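Local coordinates for protein aminopeptidase YwaD (Bacillus subtilis, PDB 6HC7) that removes N-terminal amino acids, notably arginine, lysine and leucine, from peptides as a secreted aminopeptidase that uses two zinc ions per molecule, at residues K88-N93 against S227-G232; T248-S253 against G292-G297. All coordinates share one frame; numbering follows the deposited sequence.

Contact 1. Residues K88-N93 against S227-G232; sequences KVQRFN and SQNIIG
Residues 88-93 and 227-232 pair as antiparallel strands, their axes 4.5 Å apart and 157° from parallel, with Lys-88–Ile-231, Gln-90–Asn-229 and Phe-92–Ser-227 as hydrogen-bonded pairs and Val-89–Ile-230 and Arg-91–Gln-228 as non-hydrogen-bonded pairs. Alternation along the strands then sorts the side chains onto two faces. On one of them Gln-90 and Asn-229 run side by side. The Gln-90 chain is extended, with CG anti to its own N (chi1 -167°), and this carries OE1 to Asn-229 ND2 at 3.1 Å. The donor lies in the plane of the Gln-90 side-chain carbonyl, and the bond is fairly straight although the two amide planes stand 66° apart. Asn-229 also gives ND2 to Gly-300 O and receives Gly-292 N at OD1, so three bonds fix which way its amide is turned. Beside this pair, Ile-231 CD1 lies against Gln-90 CB at 3.8 Å. Such layering is that of the M28 peptidase domain, an alpha/beta fold in which strand 214-234 runs between strands 86-104 and 285-291: helix 299-306 covers the face of Gln-90 and Ile-231, helix 67-82 that of Gln-228 and Ile-230. At the far end Phe-92 folds its ring across the neighbouring strand, because CG sits between N and the carbonyl carbon (chi1 54°). Ser-227 O lies over one ring face toward the rim, and CZ touches Ser-227 CB at 3.5 Å; Ser-227 OG itself bonds to Glu-69. On the other side of the strands, Val-89 CG2 packs on Gln-228 CB at 3.9 Å and also borders a face of the Arg-91 guanidinium. Gln-228 OE1 approaches the edge of that guanidinium, 3.7 Å from Arg-91 NH1.

Contact 2. Residues T248-S253 against G292-G297; sequences TAHYDS and GAEELG. With ZN (zinc ion), chain D; ZN (zinc ion), chain E.
This is a metal-site contact of the M28 di-zinc aminopeptidase fold: strand 244-250 and the turn after it meet the loop that follows the parallel strand 285-291, each bringing a zinc ligand. His-250 NE2 binds one zinc ion at 2.3 Å, in a site completed by Asp-262, Asp-323 and a water; Glu-295 binds the other through OE2, with OE1 as a longer second contact, alongside His-401, Asp-262 and Glu-452. Asp-262 thus bridges the pair. Behind the ligands Asp-252 acts as a second shell. Its CG, turned between N and the carbonyl carbon (chi1 68°), presents OD2 by the syn lone pair to Glu-295 N at 3.0 Å, while OD1 takes a weak bond from Glu-294 N and another weak one from His-250 ND1. An alanine here would probably leave both loop amides without their acceptor and the tilt of the imidazole less well fixed. Tyr-251 CE1 packs on Gly-292 CA at 3.5 Å. Glu-294 lies over the imidazole, with planes 27° apart and OE2 above the ring centre, 3.3 Å from His-250 NE2 and 2.7 Å from the zinc-bound water.

The two contacts lie in series along the chain, contact 1 closing before contact 2 opens, with centres about 12 Å apart. Strand 214-234 is followed in the chain by strand 244-250, and strand 285-291 lies between them in the sheet, antiparallel to the first and parallel to the second. Contact 1 lies about 16 Å from the centre of the chain, contact 2 only about 5 Å, where strand ends deliver the zinc ligands. They touch directly: Tyr-251 OH reaches Gln-228 O at 2.6 Å, probably as a hydrogen bond, while Asn-229 OD1 probably bonds to Gly-292 N and Phe-92 CZ packs near Gly-292 O. The strand pairing is thereby joined to both zinc-bearing segments.

Contact 1. Residues K88-N93 against S227-G232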
loop_
_atom_site.group_PDB
_atom_site.type_symbol
_atom_site.label_atom_id
_atom_site.label_comp_id
_atom_site.label_asym_id
_atom_site.label_seq_id
_atom_site.Cartn_x
_atom_site.Cartn_y
_atom_site.Cartn_z
ATOM N N LYS A 88 4.102 -20.387 6.429
ATOM C CA LYS A 88 5.300 -20.273 5.605
ATOM C C LYS A 88 5.625 -18.792 5.402
ATOM O O LYS A 88 4.743 -17.946 5.478
ATOM C CB LYS A 88 5.108 -20.972 4.249
ATOM C CG LYS A 88 4.683 -22.441 4.321
ATOM C CD LYS A 88 5.885 -23.388 4.162
ATOM C CE LYS A 88 5.486 -24.857 4.260
ATOM N NZ LYS A 88 5.001 -25.221 5.625
ATOM N N VAL A 89 6.883 -18.470 5.142
ATOM C CA VAL A 89 7.246 -17.098 4.846
ATOM C C VAL A 89 7.807 -17.064 3.435
ATOM O O VAL A 89 8.729 -17.804 3.108
ATOM C CB VAL A 89 8.249 -16.534 5.887
ATOM C CG1 VAL A 89 9.371 -17.513 6.136
ATOM C CG2 VAL A 89 8.809 -15.198 5.439
ATOM N N GLN A 90 7.218 -16.228 2.584
ATOM C CA GLN A 90 7.570 -16.193 1.168
ATOM C C GLN A 90 8.415 -14.958 0.885
ATOM O O GLN A 90 7.945 -13.838 1.073
ATOM C CB GLN A 90 6.299 -16.195 0.302
ATOM C CG GLN A 90 6.513 -16.478 -1.196
ATOM C CD GLN A 90 5.206 -16.386 -2.000
ATOM O OE1 GLN A 90 4.494 -15.374 -1.944
ATOM N NE2 GLN A 90 4.888 -17.443 -2.747
ATOM N N ARG A 91 9.658 -15.154 0.457
ATOM C CA ARG A 91 10.571 -14.038 0.213
ATOM C C ARG A 91 10.625 -13.703 -1.252
ATOM O O ARG A 91 10.622 -14.592 -2.089
ATOM C CB ARG A 91 11.990 -14.356 0.695
ATOM C CG ARG A 91 12.062 -14.894 2.084
ATOM C CD ARG A 91 13.491 -14.892 2.615
ATOM N NE ARG A 91 13.494 -15.374 3.990
ATOM C CZ ARG A 91 13.133 -14.639 5.041
ATOM N NH1 ARG A 91 12.768 -13.367 4.873
ATOM N NH2 ARG A 91 13.146 -15.176 6.262
ATOM N N PHE A 92 10.706 -12.421 -1.565
ATOM C CA PHE A 92 10.772 -11.996 -2.955
ATOM C C PHE A 92 11.653 -10.781 -3.052
ATOM O O PHE A 92 11.847 -10.065 -2.078
ATOM C CB PHE A 92 9.366 -11.707 -3.519
ATOM C CG PHE A 92 8.555 -10.729 -2.697
ATOM C CD1 PHE A 92 7.829 -11.157 -1.582
ATOM C CD2 PHE A 92 8.495 -9.390 -3.048
ATOM C CE1 PHE A 92 7.080 -10.253 -0.821
ATOM C CE2 PHE A 92 7.739 -8.481 -2.292
ATOM C CZ PHE A 92 7.040 -8.912 -1.178
ATOM N N ASN A 93 12.215 -10.559 -4.227
ATOM C CA ASN A 93 13.031 -9.380 -4.432
ATOM C C ASN A 93 12.182 -8.154 -4.775
ATOM O O ASN A 93 11.071 -8.272 -5.302
ATOM C CB ASN A 93 14.063 -9.645 -5.522
ATOM C CG ASN A 93 14.956 -10.822 -5.190
ATOM O OD1 ASN A 93 15.415 -10.972 -4.051
ATOM N ND2 ASN A 93 15.202 -11.670 -6.176
ATOM N N SER A 227 11.581 -8.319 0.482
ATOM C CA SER A 227 10.450 -8.236 1.378
ATOM C C SER A 227 9.886 -9.636 1.444
ATOM O O SER A 227 10.463 -10.562 0.873
ATOM C CB SER A 227 9.396 -7.236 0.876
ATOM O OG SER A 227 8.321 -7.109 1.795
ATOM N N GLN A 228 8.738 -9.791 2.089
ATOM C CA GLN A 228 8.166 -11.107 2.263
ATOM C C GLN A 228 6.676 -11.100 2.618
ATOM O O GLN A 228 6.182 -10.199 3.295
ATOM C CB GLN A 228 8.941 -11.865 3.345
ATOM C CG GLN A 228 8.978 -11.129 4.663
ATOM C CD GLN A 228 9.936 -9.953 4.642
ATOM O OE1 GLN A 228 11.098 -10.090 4.242
ATOM N NE2 GLN A 228 9.448 -8.782 5.058
ATOM N N ASN A 229 5.995 -12.152 2.177
ATOM C CA ASN A 229 4.620 -12.446 2.558
ATOM C C ASN A 229 4.606 -13.488 3.657
ATOM O O ASN A 229 5.418 -14.416 3.652
ATOM C CB ASN A 229 3.836 -12.929 1.348
ATOM C CG ASN A 229 3.934 -11.953 0.182
ATOM O OD1 ASN A 229 3.813 -10.727 0.353
ATOM N ND2 ASN A 229 4.184 -12.480 -0.996
ATOM N N ILE A 230 3.718 -13.306 4.626
ATOM C CA ILE A 230 3.535 -14.280 5.686
ATOM C C ILE A 230 2.185 -14.975 5.494
ATOM O O ILE A 230 1.138 -14.350 5.602
ATOM C CB ILE A 230 3.620 -13.635 7.084
ATOM C CG1 ILE A 230 4.991 -13.019 7.297
ATOM C CG2 ILE A 230 3.418 -14.669 8.182
ATOM C CD1 ILE A 230 5.093 -11.619 6.785
ATOM N N ILE A 231 2.238 -16.273 5.217
ATOM C CA ILE A 231 1.087 -17.074 4.832
ATOM C C ILE A 231 0.752 -18.102 5.897
ATOM O O ILE A 231 1.603 -18.904 6.277
ATOM C CB ILE A 231 1.384 -17.780 3.502
ATOM C CG1 ILE A 231 2.046 -16.778 2.534
ATOM C CG2 ILE A 231 0.126 -18.435 2.928
ATOM C CD1 ILE A 231 2.850 -17.385 1.426
ATOM N N GLY A 232 -0.483 -18.082 6.387
ATOM C CA GLY A 232 -0.896 -18.995 7.438
ATOM C C GLY A 232 -2.160 -19.722 7.034
ATOM O O GLY A 232 -3.209 -19.098 6.873
#

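Contact 2. Residues T248-S253 against G292-G297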
loop_
_atom_site.group_PDB
_atom_site.type_symbol
_atom_site.label_atom_id
_atom_site.label_comp_id
_atom_site.label_asym_id
_atom_site.label_seq_id
_atom_site.Cartn_x
_atom_site.Cartn_y
_atom_site.Cartn_z
ATOM N N THR A 248 -6.716 -11.373 3.368
ATOM C CA THR A 248 -5.426 -10.712 3.172
ATOM C C THR A 248 -5.389 -9.255 3.598
ATOM O O THR A 248 -6.411 -8.573 3.671
ATOM C CB THR A 248 -4.966 -10.791 1.715
ATOM O OG1 THR A 248 -5.846 -10.035 0.875
ATOM C CG2 THR A 248 -4.899 -12.248 1.245
ATOM N N ALA A 249 -4.176 -8.794 3.876
ATOM C CA ALA A 249 -3.917 -7.430 4.318
ATOM C C ALA A 249 -2.422 -7.137 4.187
ATOM O O ALA A 249 -1.601 -7.986 4.512
ATOM C CB ALA A 249 -4.381 -7.247 5.752
ATOM N N HIS A 250 -2.048 -5.949 3.728
ATOM C CA HIS A 250 -0.635 -5.660 3.657
ATOM C C HIS A 250 -0.128 -5.046 4.945
ATOM O O HIS A 250 -0.857 -4.326 5.609
ATOM C CB HIS A 250 -0.325 -4.768 2.471
ATOM C CG HIS A 250 -0.669 -3.323 2.664
ATOM N ND1 HIS A 250 0.201 -2.420 3.241
ATOM C CD2 HIS A 250 -1.765 -2.614 2.299
ATOM C CE1 HIS A 250 -0.353 -1.221 3.236
ATOM N NE2 HIS A 250 -1.548 -1.314 2.683
ATOM N N TYR A 251 1.128 -5.358 5.298
ATOM C CA TYR A 251 1.671 -4.974 6.604
ATOM C C TYR A 251 2.827 -3.968 6.515
ATOM O O TYR A 251 3.412 -3.614 7.539
ATOM C CB TYR A 251 2.115 -6.219 7.400
ATOM C CG TYR A 251 3.364 -6.912 6.887
ATOM C CD1 TYR A 251 3.288 -7.845 5.855
ATOM C CD2 TYR A 251 4.617 -6.649 7.442
ATOM C CE1 TYR A 251 4.417 -8.484 5.375
ATOM C CE2 TYR A 251 5.769 -7.298 6.970
ATOM C CZ TYR A 251 5.656 -8.215 5.938
ATOM O OH TYR A 251 6.758 -8.865 5.448
ATOM N N ASP A 252 3.130 -3.484 5.311
ATOM C CA ASP A 252 4.101 -2.391 5.164
ATOM C C ASP A 252 3.426 -1.018 5.165
ATOM O O ASP A 252 2.199 -0.929 5.070
ATOM C CB ASP A 252 4.913 -2.537 3.885
ATOM C CG ASP A 252 4.072 -2.339 2.639
ATOM O OD1 ASP A 252 2.912 -2.783 2.639
ATOM O OD2 ASP A 252 4.587 -1.757 1.662
ATOM N N SER A 253 4.220 0.050 5.272
ATOM C CA SER A 253 3.666 1.396 5.156
ATOM C C SER A 253 4.626 2.351 4.460
ATOM O O SER A 253 5.786 1.998 4.189
ATOM C CB SER A 253 3.279 1.944 6.521
ATOM O OG SER A 253 4.410 2.161 7.334
ATOM N N GLY A 292 3.647 -8.153 1.918
ATOM C CA GLY A 292 4.683 -7.162 2.104
ATOM C C GLY A 292 4.783 -6.297 0.871
ATOM O O GLY A 292 4.337 -6.681 -0.213
ATOM N N ALA A 293 5.346 -5.112 1.057
ATOM C CA ALA A 293 5.694 -4.241 -0.053
ATOM C C ALA A 293 4.510 -3.952 -0.975
ATOM O O ALA A 293 4.667 -3.881 -2.193
ATOM C CB ALA A 293 6.858 -4.856 -0.850
ATOM N N GLU A 294 3.325 -3.787 -0.395
ATOM C CA GLU A 294 2.153 -3.411 -1.178
ATOM C C GLU A 294 2.326 -1.990 -1.672
ATOM O O GLU A 294 1.945 -1.624 -2.787
ATOM C CB GLU A 294 0.897 -3.541 -0.333
ATOM C CG GLU A 294 -0.393 -3.146 -0.992
ATOM C CD GLU A 294 -0.602 -1.647 -1.035
ATOM O OE1 GLU A 294 -1.359 -1.174 -1.903
ATOM O OE2 GLU A 294 -0.008 -0.941 -0.197
ATOM N N GLU A 295 2.961 -1.219 -0.806
ATOM C CA GLU A 295 3.102 0.212 -0.902
ATOM C C GLU A 295 4.065 0.626 -2.013
ATOM O O GLU A 295 4.218 1.817 -2.291
ATOM C CB GLU A 295 3.565 0.713 0.467
ATOM C CG GLU A 295 3.069 2.029 0.914
ATOM C CD GLU A 295 1.574 2.095 1.140
ATOM O OE1 GLU A 295 1.113 1.893 2.290
ATOM O OE2 GLU A 295 0.876 2.411 0.152
ATOM N N LEU A 296 4.713 -0.357 -2.646
ATOM C CA LEU A 296 5.600 -0.107 -3.791
ATOM C C LEU A 296 4.954 -0.513 -5.100
ATOM O O LEU A 296 5.611 -0.519 -6.135
ATOM C CB LEU A 296 6.918 -0.877 -3.660
ATOM C CG LEU A 296 7.922 -0.498 -2.575
ATOM C CD1 LEU A 296 9.091 -1.449 -2.635
ATOM C CD2 LEU A 296 8.373 0.929 -2.761
ATOM N N GLY A 297 3.683 -0.899 -5.051
ATOM C CA GLY A 297 2.998 -1.346 -6.246
ATOM C C GLY A 297 2.594 -2.808 -6.175
ATOM O O GLY A 297 2.909 -3.585 -7.097
HETATM ZN ZN ZN D . -3.115 0.323 2.126
HETATM ZN ZN ZN E . -1.021 3.070 1.367
HETATM O O HOH W 1 -2.006 0.751 0.572
#